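Long-range contact in protein-glutamine gamma-glutamyltransferase 2 (Pagrus major, PDB 1G0D), which probably catalyses the calcium-dependent cross-linking of proteins by joining peptide-bound glutamine side chains to lysines and other primary amines: residues 503-517 with 556-568. Numbering follows the deposited sequence.
Sequences HAQLTMLAMAVTYNS and HHLIRVKALLDAP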
# COMPACT_ATOMS: atom_id res chain seq x y z
N HIS A 503 40.01 -23.16 -14.17
CA HIS A 503 39.59 -24.14 -13.20
C HIS A 503 39.20 -23.39 -11.93
O HIS A 503 39.96 -22.57 -11.43
CB HIS A 503 40.75 -25.13 -12.92
CG HIS A 503 41.85 -25.10 -13.95
ND1 HIS A 503 41.80 -25.81 -15.12
CD2 HIS A 503 43.06 -24.47 -13.95
CE1 HIS A 503 42.92 -25.64 -15.80
NE2 HIS A 503 43.70 -24.83 -15.11
N ALA A 504 38.01 -23.67 -11.40
CA ALA A 504 37.57 -22.97 -10.20
C ALA A 504 36.73 -23.86 -9.28
O ALA A 504 36.39 -25.00 -9.61
CB ALA A 504 36.81 -21.69 -10.59
N GLN A 505 36.42 -23.35 -8.10
CA GLN A 505 35.64 -24.10 -7.14
C GLN A 505 34.26 -23.51 -7.12
O GLN A 505 34.09 -22.33 -6.85
CB GLN A 505 36.27 -23.99 -5.76
CG GLN A 505 35.92 -25.13 -4.80
CD GLN A 505 36.67 -26.41 -5.13
OE1 GLN A 505 37.84 -26.37 -5.53
NE2 GLN A 505 36.00 -27.55 -4.96
N LEU A 506 33.27 -24.36 -7.36
CA LEU A 506 31.90 -23.92 -7.43
C LEU A 506 31.03 -24.40 -6.27
O LEU A 506 30.62 -25.55 -6.22
CB LEU A 506 31.33 -24.43 -8.76
CG LEU A 506 30.08 -23.92 -9.46
CD1 LEU A 506 29.03 -25.02 -9.48
CD2 LEU A 506 29.56 -22.68 -8.82
N THR A 507 30.73 -23.49 -5.35
CA THR A 507 29.87 -23.83 -4.22
C THR A 507 28.42 -23.39 -4.48
O THR A 507 28.17 -22.26 -4.86
CB THR A 507 30.34 -23.11 -2.96
OG1 THR A 507 31.74 -23.34 -2.77
CG2 THR A 507 29.54 -23.59 -1.76
N MET A 508 27.46 -24.28 -4.24
CA MET A 508 26.05 -23.95 -4.43
C MET A 508 25.22 -24.35 -3.23
O MET A 508 25.42 -25.41 -2.66
CB MET A 508 25.49 -24.68 -5.64
CG MET A 508 26.46 -24.83 -6.75
SD MET A 508 25.74 -26.06 -7.82
CE MET A 508 27.14 -27.17 -8.11
N LEU A 509 24.30 -23.48 -2.81
CA LEU A 509 23.42 -23.80 -1.68
C LEU A 509 22.02 -23.43 -2.04
O LEU A 509 21.78 -22.53 -2.82
CB LEU A 509 23.74 -22.99 -0.43
CG LEU A 509 25.06 -22.48 0.12
CD1 LEU A 509 25.77 -21.52 -0.84
CD2 LEU A 509 24.71 -21.77 1.45
N ALA A 510 21.06 -24.08 -1.41
CA ALA A 510 19.68 -23.77 -1.66
C ALA A 510 19.04 -23.83 -0.28
O ALA A 510 19.03 -24.88 0.37
CB ALA A 510 19.10 -24.80 -2.58
N MET A 511 18.53 -22.69 0.19
CA MET A 511 17.92 -22.60 1.51
C MET A 511 16.58 -21.92 1.37
O MET A 511 16.43 -21.07 0.51
CB MET A 511 18.78 -21.76 2.43
CG MET A 511 18.53 -20.28 2.23
SD MET A 511 19.98 -19.26 2.53
CE MET A 511 21.18 -20.22 1.57
N ALA A 512 15.62 -22.28 2.22
CA ALA A 512 14.31 -21.64 2.18
C ALA A 512 14.48 -20.23 2.75
O ALA A 512 15.42 -19.97 3.52
CB ALA A 512 13.31 -22.43 2.99
N VAL A 513 13.59 -19.32 2.38
CA VAL A 513 13.67 -17.92 2.81
C VAL A 513 12.27 -17.27 2.94
O VAL A 513 11.24 -17.86 2.52
CB VAL A 513 14.51 -17.17 1.76
CG1 VAL A 513 13.65 -16.22 1.00
CG2 VAL A 513 15.69 -16.48 2.38
N THR A 514 12.22 -16.08 3.54
CA THR A 514 10.95 -15.34 3.65
C THR A 514 11.16 -14.09 2.80
O THR A 514 12.31 -13.71 2.53
CB THR A 514 10.60 -14.86 5.07
OG1 THR A 514 11.55 -13.89 5.51
CG2 THR A 514 10.57 -16.01 6.02
N TYR A 515 10.08 -13.45 2.37
CA TYR A 515 10.28 -12.27 1.54
C TYR A 515 11.16 -11.26 2.26
O TYR A 515 12.02 -10.67 1.63
CB TYR A 515 8.96 -11.64 1.07
CG TYR A 515 8.43 -10.51 1.90
CD1 TYR A 515 7.59 -10.75 2.98
CD2 TYR A 515 8.70 -9.18 1.56
CE1 TYR A 515 7.01 -9.69 3.71
CE2 TYR A 515 8.12 -8.10 2.30
CZ TYR A 515 7.28 -8.38 3.37
OH TYR A 515 6.70 -7.36 4.09
N ASN A 516 10.99 -11.09 3.58
CA ASN A 516 11.86 -10.14 4.26
C ASN A 516 13.22 -10.68 4.63
O ASN A 516 13.82 -10.27 5.61
CB ASN A 516 11.21 -9.47 5.50
CG ASN A 516 10.61 -10.43 6.47
OD1 ASN A 516 10.67 -10.20 7.66
ND2 ASN A 516 9.99 -11.47 5.99
N SER A 517 13.72 -11.58 3.79
CA SER A 517 15.04 -12.16 3.99
C SER A 517 15.34 -12.88 5.31
O SER A 517 16.45 -12.82 5.82
CB SER A 517 16.06 -11.06 3.74
OG SER A 517 16.21 -10.86 2.35
N HIS A 556 4.94 -18.10 1.32
CA HIS A 556 5.32 -17.54 0.03
C HIS A 556 6.09 -18.55 -0.80
O HIS A 556 6.40 -18.30 -1.95
CB HIS A 556 6.15 -16.24 0.20
CG HIS A 556 5.32 -15.00 0.47
ND1 HIS A 556 3.94 -15.02 0.57
CD2 HIS A 556 5.69 -13.72 0.72
CE1 HIS A 556 3.50 -13.81 0.87
NE2 HIS A 556 4.54 -13.00 0.96
N HIS A 557 6.40 -19.71 -0.22
CA HIS A 557 7.11 -20.74 -0.99
C HIS A 557 8.37 -20.24 -1.72
O HIS A 557 8.52 -20.45 -2.93
CB HIS A 557 6.16 -21.37 -2.02
CG HIS A 557 4.74 -21.46 -1.56
ND1 HIS A 557 4.23 -22.58 -0.94
CD2 HIS A 557 3.73 -20.56 -1.59
CE1 HIS A 557 2.97 -22.36 -0.60
NE2 HIS A 557 2.64 -21.14 -0.99
N LEU A 558 9.30 -19.64 -0.97
CA LEU A 558 10.54 -19.09 -1.54
C LEU A 558 11.84 -19.87 -1.25
O LEU A 558 12.12 -20.30 -0.13
CB LEU A 558 10.73 -17.67 -1.03
CG LEU A 558 9.89 -16.53 -1.57
CD1 LEU A 558 9.95 -15.43 -0.52
CD2 LEU A 558 10.41 -16.06 -2.95
N ILE A 559 12.67 -20.01 -2.28
CA ILE A 559 13.93 -20.70 -2.12
C ILE A 559 15.05 -19.83 -2.66
O ILE A 559 15.11 -19.54 -3.86
CB ILE A 559 13.90 -22.06 -2.87
CG1 ILE A 559 13.05 -23.06 -2.07
CG2 ILE A 559 15.32 -22.60 -3.07
CD1 ILE A 559 12.63 -24.27 -2.84
N ARG A 560 15.93 -19.39 -1.78
CA ARG A 560 17.04 -18.56 -2.22
C ARG A 560 18.22 -19.45 -2.62
O ARG A 560 18.76 -20.15 -1.79
CB ARG A 560 17.46 -17.64 -1.09
CG ARG A 560 18.39 -16.51 -1.49
CD ARG A 560 18.47 -15.53 -0.35
NE ARG A 560 17.30 -14.67 -0.29
CZ ARG A 560 17.13 -13.68 0.59
NH1 ARG A 560 16.03 -12.93 0.56
NH2 ARG A 560 18.07 -13.43 1.50
N VAL A 561 18.60 -19.44 -3.90
CA VAL A 561 19.73 -20.22 -4.37
C VAL A 561 20.92 -19.29 -4.51
O VAL A 561 20.77 -18.17 -4.99
CB VAL A 561 19.44 -20.84 -5.73
CG1 VAL A 561 20.65 -21.63 -6.22
CG2 VAL A 561 18.22 -21.74 -5.62
N LYS A 562 22.10 -19.72 -4.05
CA LYS A 562 23.33 -18.92 -4.14
C LYS A 562 24.46 -19.71 -4.78
O LYS A 562 24.54 -20.92 -4.64
CB LYS A 562 23.78 -18.46 -2.76
CG LYS A 562 22.71 -17.73 -2.00
CD LYS A 562 23.26 -17.23 -0.66
CE LYS A 562 22.25 -16.41 0.11
NZ LYS A 562 22.94 -15.67 1.19
N ALA A 563 25.34 -19.05 -5.48
CA ALA A 563 26.42 -19.79 -6.09
C ALA A 563 27.65 -18.95 -5.91
O ALA A 563 27.61 -17.73 -6.05
CB ALA A 563 26.14 -20.03 -7.57
N LEU A 564 28.74 -19.60 -5.53
CA LEU A 564 30.02 -18.92 -5.32
C LEU A 564 30.95 -19.56 -6.32
O LEU A 564 30.90 -20.77 -6.53
CB LEU A 564 30.54 -19.19 -3.91
CG LEU A 564 31.28 -18.14 -3.10
CD1 LEU A 564 32.74 -18.50 -3.08
CD2 LEU A 564 31.05 -16.76 -3.65
N LEU A 565 31.79 -18.78 -6.96
CA LEU A 565 32.71 -19.34 -7.93
C LEU A 565 34.04 -18.79 -7.52
O LEU A 565 34.33 -17.66 -7.85
CB LEU A 565 32.38 -18.83 -9.32
CG LEU A 565 32.52 -19.66 -10.60
CD1 LEU A 565 33.65 -19.11 -11.42
CD2 LEU A 565 32.74 -21.10 -10.27
N ASP A 566 34.85 -19.54 -6.78
CA ASP A 566 36.12 -18.95 -6.46
C ASP A 566 36.97 -19.03 -7.69
O ASP A 566 37.52 -20.08 -8.06
CB ASP A 566 36.80 -19.58 -5.28
CG ASP A 566 37.49 -18.54 -4.42
OD1 ASP A 566 37.38 -18.62 -3.17
OD2 ASP A 566 38.13 -17.64 -5.03
N ALA A 567 37.02 -17.87 -8.33
CA ALA A 567 37.74 -17.67 -9.56
C ALA A 567 39.24 -17.67 -9.38
O ALA A 567 39.80 -16.85 -8.64
CB ALA A 567 37.28 -16.34 -10.21
N PRO A 568 39.92 -18.60 -10.05
CA PRO A 568 41.38 -18.82 -10.07
C PRO A 568 42.23 -17.57 -10.42
O PRO A 568 41.85 -16.81 -11.35
CB PRO A 568 41.56 -19.93 -11.11
CG PRO A 568 40.24 -19.94 -11.90
CD PRO A 568 39.22 -19.60 -10.87
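Arg-560 reaches past Val-513 to Ser-517, and its flat end is gripped from two directions. NH1 donates to Ser-517 OG at 2.7 Å with an N-H...O angle of 163°; the oxygen lies in the guanidinium plane, which marks an edge-on bond. Ser-517 OG is also hydrogen-bonded to the backbone oxygens of Ser-328 and Asp-326. Over one face sits Val-513 CG2, 3.6 Å from Arg-560 CZ. The chain reaches this place with CG anti to the backbone N (chi1 -167°) and a single bend at chi3. Asp-326 forms a salt bridge with NH2, while NE is hydrogen-bonded to OD1 of Asn-579, a residue that probably helps to bind GTP. With alanine in place of Arg-560, Ser-517 OG would probably lose its guanidinium donor, Asp-326 one of its two charge partners, and a gap would be likely to open beside Val-513 CG2.

The strands 503-513 and 558-566 are antiparallel neighbours in a beta barrel domain of transglutaminase, joined by paired backbone bonds such as Leu-564 N to Thr-507 O (2.8 Å). On the Arg-560 face, Lys-562 is extended beyond CG, its NZ forms a salt bridge with Asp-326 OD2, and its CB passes 4.1 Å from Leu-509 CD1. The other face is apolar: Leu-506 CD2 meets Leu-565 CD2 at 3.8 Å, and strand 473-479 adds Leu-473 and Leu-475 against Leu-565.

A type I turn from Thr-514 to Ser-517 carries Tyr-515, important for catalytic activity, whose side chain lies beside that of active-site Cys-272. Leu-558 CD1 approaches Tyr-515 N at 3.5 Å, and His-556 lies alongside the tyrosine, presenting its CD2 edge to Tyr-515 CB at 3.9 Å.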